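Local coordinates for protein lipoxygenase (Cyanothece sp., PDB 5EK8) that probably oxygenates polyunsaturated fatty acids as a 9R-lipoxygenase, adding both atoms of molecular oxygen at a non-heme iron centre, at residues Leu621-Val630 / Ile659-Ile668. Numbering follows the deposited sequence.
Sequences LNGIKYGLLV and IGNIRTLINI. With FE2 (Fe (II) ion), chain B.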
ATOM      1  N   LEU A 621       2.422   8.445  10.559  1.00 69.93           N
ATOM      2  CA  LEU A 621       2.002   7.287   9.780  1.00 70.08           C
ATOM      3  C   LEU A 621       1.358   6.201  10.636  1.00 72.65           C
ATOM      4  O   LEU A 621       0.409   5.551  10.199  1.00 72.78           O
ATOM      5  CB  LEU A 621       3.188   6.702   9.007  1.00 68.05           C
ATOM      6  CG  LEU A 621       3.707   7.507   7.812  1.00 63.65           C
ATOM      7  CD1 LEU A 621       4.724   6.695   7.014  1.00 62.45           C
ATOM      8  CD2 LEU A 621       2.558   7.970   6.925  1.00 57.59           C
ATOM      9  N   ASN A 622       1.861   5.989  11.847  1.00 81.71           N
ATOM     10  CA  ASN A 622       1.224   4.994  12.703  1.00 88.19           C
ATOM     11  C   ASN A 622       0.124   5.618  13.574  1.00 85.65           C
ATOM     12  O   ASN A 622      -0.703   4.906  14.143  1.00 90.28           O
ATOM     13  CB  ASN A 622       2.275   4.266  13.557  1.00101.76           C
ATOM     14  CG  ASN A 622       2.270   4.705  15.022  1.00117.67           C
ATOM     15  OD1 ASN A 622       2.355   5.896  15.341  1.00124.41           O
ATOM     16  ND2 ASN A 622       2.178   3.729  15.921  1.00120.13           N
ATOM     17  N   GLY A 623       0.108   6.949  13.658  1.00 79.55           N
ATOM     18  CA  GLY A 623      -0.873   7.657  14.464  1.00 77.51           C
ATOM     19  C   GLY A 623      -2.240   7.782  13.811  1.00 70.89           C
ATOM     20  O   GLY A 623      -3.252   7.944  14.494  1.00 69.24           O
ATOM     21  N   ILE A 624      -2.266   7.722  12.483  1.00 64.12           N
ATOM     22  CA  ILE A 624      -3.517   7.743  11.730  1.00 57.70           C
ATOM     23  C   ILE A 624      -4.030   6.317  11.549  1.00 57.46           C
ATOM     24  O   ILE A 624      -3.423   5.520  10.829  1.00 61.82           O
ATOM     25  CB  ILE A 624      -3.338   8.408  10.349  1.00 49.85           C
ATOM     26  CG1 ILE A 624      -2.788   9.827  10.503  1.00 48.30           C
ATOM     27  CG2 ILE A 624      -4.653   8.434   9.594  1.00 46.07           C
ATOM     28  CD1 ILE A 624      -2.257  10.414   9.220  1.00 44.81           C
ATOM     29  N   LYS A 625      -5.146   5.995  12.196  1.00 55.32           N
ATOM     30  CA  LYS A 625      -5.614   4.616  12.228  1.00 57.57           C
ATOM     31  C   LYS A 625      -7.107   4.482  11.941  1.00 57.04           C
ATOM     32  O   LYS A 625      -7.883   4.120  12.820  1.00 66.34           O
ATOM     33  CB  LYS A 625      -5.284   3.990  13.587  1.00 64.36           C
ATOM     34  CG  LYS A 625      -5.218   2.471  13.577  1.00 69.73           C
ATOM     35  CD  LYS A 625      -4.399   1.953  14.744  1.00 74.51           C
ATOM     36  CE  LYS A 625      -4.066   0.480  14.571  1.00 78.72           C
ATOM     37  NZ  LYS A 625      -3.047   0.033  15.560  1.00 80.63           N
ATOM     38  N   TYR A 626      -7.499   4.765  10.703  1.00 50.85           N
ATOM     39  CA  TYR A 626      -8.885   4.608  10.275  1.00 47.78           C
ATOM     40  C   TYR A 626      -9.011   3.451   9.281  1.00 54.64           C
ATOM     41  O   TYR A 626      -8.248   3.357   8.316  1.00 58.29           O
ATOM     42  CB  TYR A 626      -9.398   5.912   9.657  1.00 45.95           C
ATOM     43  CG  TYR A 626     -10.851   5.900   9.232  1.00 49.56           C
ATOM     44  CD1 TYR A 626     -11.829   6.482  10.025  1.00 47.42           C
ATOM     45  CD2 TYR A 626     -11.245   5.325   8.027  1.00 54.40           C
ATOM     46  CE1 TYR A 626     -13.157   6.483   9.642  1.00 48.11           C
ATOM     47  CE2 TYR A 626     -12.575   5.318   7.638  1.00 55.11           C
ATOM     48  CZ  TYR A 626     -13.524   5.901   8.454  1.00 54.34           C
ATOM     49  OH  TYR A 626     -14.846   5.906   8.078  1.00 57.54           O
ATOM     50  N   GLY A 627      -9.985   2.577   9.517  1.00 51.09           N
ATOM     51  CA  GLY A 627     -10.207   1.432   8.652  1.00 46.54           C
ATOM     52  C   GLY A 627      -9.696   0.137   9.255  1.00 47.34           C
ATOM     53  O   GLY A 627      -8.606  -0.335   8.919  1.00 45.47           O
ATOM     54  N   LEU A 628     -10.489  -0.431  10.160  1.00 47.46           N
ATOM     55  CA  LEU A 628     -10.154  -1.687  10.824  1.00 46.48           C
ATOM     56  C   LEU A 628     -11.241  -2.724  10.568  1.00 50.68           C
ATOM     57  O   LEU A 628     -12.426  -2.393  10.505  1.00 51.74           O
ATOM     58  CB  LEU A 628      -9.971  -1.475  12.329  1.00 48.94           C
ATOM     59  CG  LEU A 628      -8.977  -0.388  12.742  1.00 50.37           C
ATOM     60  CD1 LEU A 628      -9.600   0.548  13.768  1.00 43.57           C
ATOM     61  CD2 LEU A 628      -7.692  -0.998  13.278  1.00 55.06           C
ATOM     62  N   LEU A 629     -10.825  -3.979  10.413  1.00 49.60           N
ATOM     63  CA  LEU A 629     -11.739  -5.069  10.085  1.00 49.22           C
ATOM     64  C   LEU A 629     -12.882  -5.204  11.088  1.00 51.95           C
ATOM     65  O   LEU A 629     -14.051  -5.252  10.701  1.00 54.72           O
ATOM     66  CB  LEU A 629     -10.976  -6.395   9.998  1.00 50.72           C
ATOM     67  CG  LEU A 629     -10.077  -6.607   8.780  1.00 49.72           C
ATOM     68  CD1 LEU A 629      -9.398  -7.956   8.870  1.00 51.35           C
ATOM     69  CD2 LEU A 629     -10.876  -6.491   7.486  1.00 48.61           C
ATOM     70  N   VAL A 630     -12.541  -5.267  12.372  1.00 50.22           N
ATOM     71  CA  VAL A 630     -13.547  -5.435  13.417  1.00 52.51           C
ATOM     72  C   VAL A 630     -14.458  -4.217  13.506  1.00 52.74           C
ATOM     73  O   VAL A 630     -15.678  -4.349  13.465  1.00 56.20           O
ATOM     74  CB  VAL A 630     -12.910  -5.682  14.803  1.00 52.82           C
ATOM     75  CG1 VAL A 630     -13.994  -5.836  15.864  1.00 48.08           C
ATOM     76  CG2 VAL A 630     -12.018  -6.914  14.766  1.00 52.21           C
ATOM     77  N   ILE A 659      -7.236  -8.438  17.464  1.00 54.73           N
ATOM     78  CA  ILE A 659      -7.804  -8.504  16.122  1.00 51.20           C
ATOM     79  C   ILE A 659      -8.455  -7.184  15.730  1.00 52.97           C
ATOM     80  O   ILE A 659      -8.666  -6.911  14.548  1.00 55.61           O
ATOM     81  CB  ILE A 659      -8.843  -9.633  16.006  1.00 52.47           C
ATOM     82  CG1 ILE A 659     -10.004  -9.398  16.976  1.00 52.28           C
ATOM     83  CG2 ILE A 659      -8.197 -10.974  16.301  1.00 54.22           C
ATOM     84  CD1 ILE A 659     -11.099 -10.436  16.874  1.00 50.91           C
ATOM     85  N   GLY A 660      -8.767  -6.366  16.732  1.00 52.45           N
ATOM     86  CA  GLY A 660      -9.358  -5.060  16.506  1.00 52.78           C
ATOM     87  C   GLY A 660      -8.345  -4.054  15.996  1.00 55.67           C
ATOM     88  O   GLY A 660      -8.712  -2.964  15.564  1.00 57.10           O
ATOM     89  N   ASN A 661      -7.067  -4.422  16.042  1.00 56.78           N
ATOM     90  CA  ASN A 661      -6.004  -3.559  15.543  1.00 56.68           C
ATOM     91  C   ASN A 661      -5.579  -3.924  14.124  1.00 55.06           C
ATOM     92  O   ASN A 661      -4.641  -3.344  13.578  1.00 54.73           O
ATOM     93  CB  ASN A 661      -4.794  -3.612  16.477  1.00 61.41           C
ATOM     94  CG  ASN A 661      -4.910  -2.637  17.636  1.00 68.58           C
ATOM     95  OD1 ASN A 661      -5.446  -1.538  17.489  1.00 69.28           O
ATOM     96  ND2 ASN A 661      -4.405  -3.037  18.797  1.00 74.84           N
ATOM     97  N   ILE A 662      -6.279  -4.885  13.532  1.00 51.21           N
ATOM     98  CA  ILE A 662      -6.005  -5.298  12.162  1.00 48.93           C
ATOM     99  C   ILE A 662      -6.722  -4.391  11.170  1.00 47.40           C
ATOM    100  O   ILE A 662      -7.953  -4.339  11.143  1.00 46.62           O
ATOM    101  CB  ILE A 662      -6.430  -6.756  11.919  1.00 49.61           C
ATOM    102  CG1 ILE A 662      -5.659  -7.693  12.850  1.00 47.32           C
ATOM    103  CG2 ILE A 662      -6.200  -7.137  10.467  1.00 49.97           C
ATOM    104  CD1 ILE A 662      -6.088  -9.139  12.769  1.00 44.69           C
ATOM    105  N   ARG A 663      -5.949  -3.688  10.348  1.00 48.20           N
ATOM    106  CA  ARG A 663      -6.512  -2.740   9.391  1.00 45.67           C
ATOM    107  C   ARG A 663      -7.205  -3.445   8.231  1.00 41.99           C
ATOM    108  O   ARG A 663      -6.836  -4.555   7.859  1.00 42.36           O
ATOM    109  CB  ARG A 663      -5.422  -1.809   8.855  1.00 43.21           C
ATOM    110  CG  ARG A 663      -4.778  -0.908   9.901  1.00 39.74           C
ATOM    111  CD  ARG A 663      -3.694  -0.061   9.264  1.00 40.11           C
ATOM    112  NE  ARG A 663      -3.140   0.946  10.164  1.00 39.07           N
ATOM    113  CZ  ARG A 663      -3.548   2.210  10.220  1.00 42.16           C
ATOM    114  NH1 ARG A 663      -4.539   2.631   9.442  1.00 35.09           N
ATOM    115  NH2 ARG A 663      -2.969   3.049  11.072  1.00 46.64           N
ATOM    116  N   THR A 664      -8.214  -2.789   7.670  1.00 43.79           N
ATOM    117  CA  THR A 664      -8.989  -3.334   6.559  1.00 47.72           C
ATOM    118  C   THR A 664      -8.261  -3.128   5.233  1.00 53.57           C
ATOM    119  O   THR A 664      -8.332  -3.959   4.323  1.00 53.75           O
ATOM    120  CB  THR A 664     -10.391  -2.673   6.475  1.00 58.38           C
ATOM    121  OG1 THR A 664     -11.137  -2.957   7.664  1.00 58.98           O
ATOM    122  CG2 THR A 664     -11.165  -3.180   5.273  1.00 56.63           C
ATOM    123  N   LEU A 665      -7.540  -2.018   5.141  1.00 51.39           N
ATOM    124  CA  LEU A 665      -6.992  -1.578   3.869  1.00 46.85           C
ATOM    125  C   LEU A 665      -5.668  -0.846   4.037  1.00 43.12           C
ATOM    126  O   LEU A 665      -5.140  -0.721   5.144  1.00 39.21           O
ATOM    127  CB  LEU A 665      -7.996  -0.670   3.151  1.00 42.41           C
ATOM    128  CG  LEU A 665      -8.114   0.790   3.618  1.00 37.15           C
ATOM    129  CD1 LEU A 665      -9.105   1.553   2.755  1.00 38.30           C
ATOM    130  CD2 LEU A 665      -8.502   0.912   5.088  1.00 32.21           C
ATOM    131  N   ILE A 666      -5.137  -0.372   2.917  1.00 43.21           N
ATOM    132  CA  ILE A 666      -3.945   0.461   2.914  1.00 44.53           C
ATOM    133  C   ILE A 666      -4.328   1.881   2.522  1.00 48.79           C
ATOM    134  O   ILE A 666      -4.590   2.151   1.353  1.00 55.01           O
ATOM    135  CB  ILE A 666      -2.872  -0.075   1.936  1.00 40.47           C
ATOM    136  CG1 ILE A 666      -2.546  -1.540   2.254  1.00 36.12           C
ATOM    137  CG2 ILE A 666      -1.630   0.807   1.972  1.00 34.23           C
ATOM    138  CD1 ILE A 666      -1.512  -2.161   1.350  1.00 26.25           C
ATOM    139  N   ASN A 667      -4.379   2.780   3.501  1.00 48.99           N
ATOM    140  CA  ASN A 667      -4.645   4.189   3.229  1.00 47.70           C
ATOM    141  C   ASN A 667      -3.715   5.086   4.021  1.00 46.02           C
ATOM    142  O   ASN A 667      -3.935   6.288   4.112  1.00 45.40           O
ATOM    143  CB  ASN A 667      -6.101   4.552   3.532  1.00 49.28           C
ATOM    144  CG  ASN A 667      -6.531   4.148   4.930  1.00 50.58           C
ATOM    145  OD1 ASN A 667      -5.719   3.702   5.745  1.00 55.57           O
ATOM    146  ND2 ASN A 667      -7.821   4.307   5.214  1.00 44.43           N
ATOM    147  N   ILE A 668      -2.679   4.485   4.593  1.00 50.15           N
ATOM    148  CA  ILE A 668      -1.621   5.225   5.267  1.00 45.94           C
ATOM    149  C   ILE A 668      -0.304   4.480   5.041  1.00 49.27           C
ATOM    150  O   ILE A 668       0.805   5.022   5.053  1.00 44.92           O
ATOM    151  CB  ILE A 668      -1.899   5.379   6.774  1.00 41.00           C
ATOM    152  CG1 ILE A 668      -0.925   6.389   7.382  1.00 45.36           C
ATOM    153  CG2 ILE A 668      -1.832   4.024   7.481  1.00 34.41           C
ATOM    154  CD1 ILE A 668      -1.063   7.773   6.786  1.00 49.93           C
ATOM    155  OXT ILE A 668      -0.349   3.271   4.817  1.00 55.10           O
TER
HETATM  156 FE   FE2 B 701       1.882   2.250   4.803  1.00 61.35          FE
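R663 reaches across from the 659-668 tail to the loop that leaves helix 608-623, and NH2 gives its hydrogen to I624 O at 2.5 Å, the acceptor lying close to the guanidinium plane. Its chain is extended from CG to NE (chi2 179°, chi3 173°), which carries the flat group past the backbone of K625. There CG of K625 rests over one face, offset toward the rim, while CG2 of I668 sits over the opposite one; D575 forms a salt bridge with NE. Replacing this arginine with alanine is likely to leave I624 O and D575 without their mate and to open a gap between K625 and I668.

Backbone bonds join the segments further along. T664 N donates to G627 O at 2.8 Å and L629 N to I662 O at 3.0 Å, flanking the single antiparallel bridge of L628 with R663. A side-chain amide adds to them: ND2 of N667 meets Y626 O at 3.3 Å, the acceptor in the amide plane but the donor above the carbonyl plane.

Apolar contacts fill both ends. In I668 the first torsion (chi1 -169°) directs CG1 anti to the backbone N, toward L621, and CD1 beyond it rests against both CD2 of L621, 3.6 Å away, and CD1 of I624. At the other end CD1 of L629 packs on CG2 of I662, and CG2 of V630 on CG1 of I659, beside helix 639-647.

The chain ends at the iron. I668 OXT binds the metal at 2.5 Å alongside H359, H364 and H570, and N574 completes the site, an example of the lipoxygenase iron centre, in which the C-terminal isoleucine carboxylate joins histidines from the helical core.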